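Local coordinates for protein pleckstrin homology domain-containing family A member 8 (PDB 5KDI) that binds simple glycosphingolipids in a GLTP-fold domain and probably transfers them between membranes, at residues K101-K105 with L193-D197; L107-T112 with Y185-E190. The protein carries 2 engineered substitutions. All blocks are in the same frame, centred on the assembly; numbering follows the deposited sequence.

Contact 1. Residues K101-K105 with L193-D197; sequences KRGLK and LAILD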
loop_
_atom_site.group_PDB
_atom_site.type_symbol
_atom_site.label_atom_id
_atom_site.label_comp_id
_atom_site.label_asym_id
_atom_site.label_seq_id
_atom_site.Cartn_x
_atom_site.Cartn_y
_atom_site.Cartn_z
ATOM N N LYS A 101 0.992 4.139 4.951
ATOM C CA LYS A 101 2.137 4.520 4.165
ATOM C C LYS A 101 3.324 3.590 4.380
ATOM O O LYS A 101 4.050 3.290 3.449
ATOM C CB LYS A 101 2.464 6.013 4.327
ATOM C CG LYS A 101 3.289 6.428 5.518
ATOM C CD LYS A 101 3.716 7.890 5.412
ATOM C CE LYS A 101 4.873 8.226 6.347
ATOM N NZ LYS A 101 4.277 9.021 7.436
ATOM N N ARG A 102 3.450 3.065 5.609
ATOM C CA ARG A 102 4.505 2.124 5.893
ATOM C C ARG A 102 4.277 0.834 5.077
ATOM O O ARG A 102 5.210 0.267 4.513
ATOM C CB ARG A 102 4.613 1.840 7.399
ATOM C CG ARG A 102 5.163 3.021 8.182
ATOM C CD ARG A 102 5.032 2.769 9.689
ATOM N NE ARG A 102 5.630 3.871 10.436
ATOM C CZ ARG A 102 5.737 3.894 11.763
ATOM N NH1 ARG A 102 5.155 2.913 12.437
ATOM N NH2 ARG A 102 6.367 4.903 12.383
ATOM N N GLY A 103 3.039 0.400 5.046
ATOM C CA GLY A 103 2.741 -0.764 4.297
ATOM C C GLY A 103 2.920 -0.590 2.777
ATOM O O GLY A 103 3.439 -1.471 2.085
ATOM N N LEU A 104 2.562 0.594 2.289
ATOM C CA LEU A 104 2.750 0.880 0.853
ATOM C C LEU A 104 4.245 0.960 0.503
ATOM O O LEU A 104 4.633 0.570 -0.620
ATOM C CB LEU A 104 2.021 2.151 0.471
ATOM C CG LEU A 104 0.476 2.125 0.481
ATOM C CD1 LEU A 104 -0.038 3.511 0.147
ATOM C CD2 LEU A 104 -0.050 1.120 -0.503
ATOM N N LYS A 105 5.079 1.500 1.418
ATOM C CA LYS A 105 6.531 1.545 1.127
ATOM C C LYS A 105 7.057 0.085 0.924
ATOM O O LYS A 105 7.871 -0.171 0.038
ATOM C CB LYS A 105 7.347 2.233 2.205
ATOM C CG LYS A 105 7.104 3.712 2.299
ATOM C CD LYS A 105 8.101 4.553 1.509
ATOM C CE LYS A 105 8.002 6.077 1.778
ATOM N NZ LYS A 105 8.644 6.303 3.077
ATOM N N LEU A 193 3.838 8.911 -1.716
ATOM C CA LEU A 193 4.465 8.561 -0.409
ATOM C C LEU A 193 5.451 9.676 0.038
ATOM O O LEU A 193 5.585 9.935 1.216
ATOM C CB LEU A 193 5.167 7.250 -0.471
ATOM C CG LEU A 193 4.255 6.079 -0.619
ATOM C CD1 LEU A 193 5.044 4.756 -0.884
ATOM C CD2 LEU A 193 3.381 5.889 0.598
ATOM N N ALA A 194 6.164 10.291 -0.924
ATOM C CA ALA A 194 7.116 11.375 -0.605
ATOM C C ALA A 194 6.381 12.589 -0.018
ATOM O O ALA A 194 6.847 13.206 0.925
ATOM C CB ALA A 194 7.971 11.742 -1.818
ATOM N N ILE A 195 5.227 12.906 -0.629
ATOM C CA ILE A 195 4.364 13.979 -0.137
ATOM C C ILE A 195 3.989 13.676 1.294
ATOM O O ILE A 195 4.031 14.555 2.183
ATOM C CB ILE A 195 3.149 14.212 -1.081
ATOM C CG1 ILE A 195 3.619 14.726 -2.423
ATOM C CG2 ILE A 195 2.066 15.090 -0.414
ATOM C CD1 ILE A 195 2.593 14.687 -3.557
ATOM N N LEU A 196 3.526 12.470 1.545
ATOM C CA LEU A 196 3.084 12.070 2.882
ATOM C C LEU A 196 4.242 12.081 3.899
ATOM O O LEU A 196 4.088 12.520 5.046
ATOM C CB LEU A 196 2.318 10.730 2.866
ATOM C CG LEU A 196 0.963 10.773 2.189
ATOM C CD1 LEU A 196 0.433 9.384 2.089
ATOM C CD2 LEU A 196 -0.029 11.735 2.882
ATOM N N ASP A 197 5.383 11.570 3.454
ATOM C CA ASP A 197 6.554 11.558 4.321
ATOM C C ASP A 197 6.914 12.975 4.760
ATOM O O ASP A 197 7.174 13.214 5.941
ATOM C CB ASP A 197 7.732 10.888 3.653
ATOM C CG ASP A 197 7.636 9.387 3.551
ATOM O OD1 ASP A 197 6.773 8.745 4.186
ATOM O OD2 ASP A 197 8.462 8.800 2.800
#
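K101 opens the contact by laying its CB on L193, whose CD2 lies 3.8 Å from it. A chi1 of 83° tucks K101 CG between the backbone N and C, and the chain then runs out over CB of L196, 4.1 Å from K101 CD. In the conformer given, its ammonium makes a salt bridge to E206 and a cation-pi contact with Y200; D197 adds an opposite charge nearby, with K101 NZ 4.1 Å from D197 OD1. One turn on, L104 offers CB to the same methyl of L193, at 4.0 Å from CD2, while F27 and C31 of helix 24-32 cover it further. K105 runs alongside L193, pointing the other way, CG and CD each 3.9 Å from L193 CD1, and bends at chi2 and chi4 to bring NZ to D197. K105 NZ makes a salt bridge to the syn lone pair of D197 OD2; the modelled NZ to OD2 distance, 2.5 Å, is short and doubtful, one of two K105 conformers being used. Leucine methyls pack between the helices and the K105–D197 pair lies at the partly exposed margin, where two short helical segments run roughly antiparallel, their directions 141° apart, within the all-helical GLTP fold, in which G103 touches the bound glycosphingolipid.

Contact 2. Residues L107-T112 with Y185-E190; sequences LKGFLT and YLPAME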
loop_
_atom_site.group_PDB
_atom_site.type_symbol
_atom_site.label_atom_id
_atom_site.label_comp_id
_atom_site.label_asym_id
_atom_site.label_seq_id
_atom_site.Cartn_x
_atom_site.Cartn_y
_atom_site.Cartn_z
ATOM N N LEU A 107 5.144 -2.560 -0.084
ATOM C CA LEU A 107 4.600 -2.994 -1.355
ATOM C C LEU A 107 5.444 -2.456 -2.546
ATOM O O LEU A 107 5.752 -3.183 -3.484
ATOM C CB LEU A 107 3.126 -2.481 -1.453
ATOM C CG LEU A 107 2.470 -2.752 -2.807
ATOM C CD1 LEU A 107 2.340 -4.274 -3.104
ATOM C CD2 LEU A 107 1.130 -2.033 -2.797
ATOM N N LYS A 108 5.787 -1.173 -2.483
ATOM C CA LYS A 108 6.578 -0.521 -3.529
ATOM C C LYS A 108 7.938 -1.259 -3.668
ATOM O O LYS A 108 8.388 -1.561 -4.772
ATOM C CB LYS A 108 6.756 0.961 -3.281
ATOM C CG LYS A 108 7.244 1.764 -4.436
ATOM C CD LYS A 108 7.318 3.230 -4.223
ATOM C CE LYS A 108 8.479 3.596 -3.364
ATOM N NZ LYS A 108 9.754 3.599 -4.174
ATOM N N GLY A 109 8.579 -1.552 -2.510
ATOM C CA GLY A 109 9.881 -2.217 -2.518
ATOM C C GLY A 109 9.782 -3.598 -3.147
ATOM O O GLY A 109 10.627 -3.998 -3.933
ATOM N N PHE A 110 8.772 -4.364 -2.742
ATOM C CA PHE A 110 8.575 -5.702 -3.230
ATOM C C PHE A 110 8.294 -5.687 -4.754
ATOM O O PHE A 110 8.905 -6.425 -5.505
ATOM C CB PHE A 110 7.358 -6.291 -2.511
ATOM C CG PHE A 110 6.828 -7.557 -3.161
ATOM C CD1 PHE A 110 7.616 -8.742 -3.345
ATOM C CD2 PHE A 110 5.524 -7.602 -3.621
ATOM C CE1 PHE A 110 7.087 -9.851 -3.974
ATOM C CE2 PHE A 110 4.997 -8.710 -4.228
ATOM C CZ PHE A 110 5.756 -9.853 -4.405
ATOM N N LEU A 111 7.422 -4.800 -5.205
ATOM C CA LEU A 111 7.071 -4.766 -6.619
ATOM C C LEU A 111 8.210 -4.242 -7.483
ATOM O O LEU A 111 8.355 -4.658 -8.631
ATOM C CB LEU A 111 5.805 -3.957 -6.857
ATOM C CG LEU A 111 4.509 -4.539 -6.328
ATOM C CD1 LEU A 111 3.366 -3.519 -6.543
ATOM C CD2 LEU A 111 4.160 -5.867 -7.012
ATOM N N THR A 112 9.045 -3.366 -6.911
ATOM C CA THR A 112 10.277 -2.925 -7.612
ATOM C C THR A 112 11.228 -4.082 -7.840
ATOM O O THR A 112 11.754 -4.208 -8.924
ATOM C CB THR A 112 10.981 -1.745 -6.871
ATOM O OG1 THR A 112 10.056 -0.649 -6.736
ATOM C CG2 THR A 112 12.299 -1.316 -7.522
ATOM N N TYR A 185 2.757 2.690 -12.099
ATOM C CA TYR A 185 2.249 2.443 -10.744
ATOM C C TYR A 185 3.246 2.837 -9.655
ATOM O O TYR A 185 2.943 3.560 -8.706
ATOM C CB TYR A 185 1.873 0.964 -10.618
ATOM C CG TYR A 185 1.147 0.516 -9.377
ATOM C CD1 TYR A 185 -0.247 0.560 -9.288
ATOM C CD2 TYR A 185 1.838 -0.021 -8.318
ATOM C CE1 TYR A 185 -0.905 0.038 -8.174
ATOM C CE2 TYR A 185 1.203 -0.547 -7.240
ATOM C CZ TYR A 185 -0.151 -0.488 -7.150
ATOM O OH TYR A 185 -0.741 -1.074 -6.046
ATOM N N LEU A 186 4.481 2.399 -9.835
ATOM C CA LEU A 186 5.514 2.605 -8.823
ATOM C C LEU A 186 5.960 4.060 -8.645
ATOM O O LEU A 186 5.950 4.547 -7.541
ATOM C CB LEU A 186 6.646 1.630 -9.004
ATOM C CG LEU A 186 6.283 0.144 -8.948
ATOM C CD1 LEU A 186 7.480 -0.679 -9.378
ATOM C CD2 LEU A 186 5.760 -0.315 -7.582
ATOM N N PRO A 187 6.304 4.793 -9.728
ATOM C CA PRO A 187 6.687 6.194 -9.510
ATOM C C PRO A 187 5.534 7.032 -9.034
ATOM O O PRO A 187 5.725 8.021 -8.288
ATOM C CB PRO A 187 7.194 6.651 -10.839
ATOM C CG PRO A 187 6.704 5.714 -11.803
ATOM C CD PRO A 187 6.530 4.376 -11.127
ATOM N N ALA A 188 4.307 6.692 -9.444
ATOM C CA ALA A 188 3.134 7.443 -8.940
ATOM C C ALA A 188 3.000 7.225 -7.441
ATOM O O ALA A 188 2.812 8.174 -6.700
ATOM C CB ALA A 188 1.838 6.993 -9.658
ATOM N N MET A 189 3.123 5.987 -6.994
ATOM C CA MET A 189 3.084 5.678 -5.572
ATOM C C MET A 189 4.197 6.413 -4.818
ATOM O O MET A 189 3.985 7.036 -3.760
ATOM C CB MET A 189 3.120 4.174 -5.289
ATOM C CG MET A 189 2.599 3.887 -3.910
ATOM S SD MET A 189 3.210 2.299 -3.303
ATOM C CE MET A 189 2.928 1.237 -4.687
ATOM N N GLU A 190 5.412 6.354 -5.381
ATOM C CA GLU A 190 6.588 7.031 -4.762
ATOM C C GLU A 190 6.268 8.518 -4.554
ATOM O O GLU A 190 6.639 9.100 -3.527
ATOM C CB GLU A 190 7.812 6.859 -5.639
ATOM C CG GLU A 190 9.154 7.367 -5.137
ATOM C CD GLU A 190 10.351 7.138 -6.117
ATOM O OE1 GLU A 190 10.159 6.688 -7.275
ATOM O OE2 GLU A 190 11.517 7.431 -5.744
HETATM O O HOH W 1 9.558 4.132 -6.904
#
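L111 and L186 form the tight part of this contact: CB of L111 is 3.7 Å from CD2 of L186, and CD1 of L111 reaches CE2 of the Y185 ring at 3.7 Å, approaching it obliquely. L107 completes the buried side; its side chain crosses that of Y185 at about a right angle, with L107 CD2 3.9 Å from Y185 OH. The ring is placed there by a chi1 of -172°, which swings it away from its backbone N, and F4 and F11 pack against it edge-to-face. M189 fills in beside them, its SD 3.8 Å from CB of K108. The opposite flank is looser and polar. K108 lays its methylenes across E190, K108 CD 3.9 Å from E190 CB, then curls at its last two torsions; its ammonium joins OE1 of E190 through a water, with a weak bond on the glutamate side. T112 OG1 bonds K108 O at 2.7 Å from 38° above the carbonyl plane, on the face opposite T112 N, and also lies against the L186 methyl CD1. No direct hydrogen bond joins 107-112 to 185-190, which suggests that cohesion here comes mainly from apolar burial, in keeping with a wall whose L107 also touches the bound lipid.

In the fold
From the N terminus, the chain passes four helices before helix 93-115, which supplies the first half of contact 1 and, just further along, that of contact 2. Helices 121-131, 139-150 and 155-160 follow before helix 172-202 returns in a roughly antiparallel sense and meets the same partner. Residues 185-190 arrive first, so contact 2 closes a loop of 72 residues, and 193-197 then close the wider one of 87 that encloses it. The centres lie 10 Å apart, and M189 of contact 2 packs on L104 of contact 1, joining the two into one continuous interface. Both contacts thus tie the lipid-contacting helix 93-115 to helix 172-202.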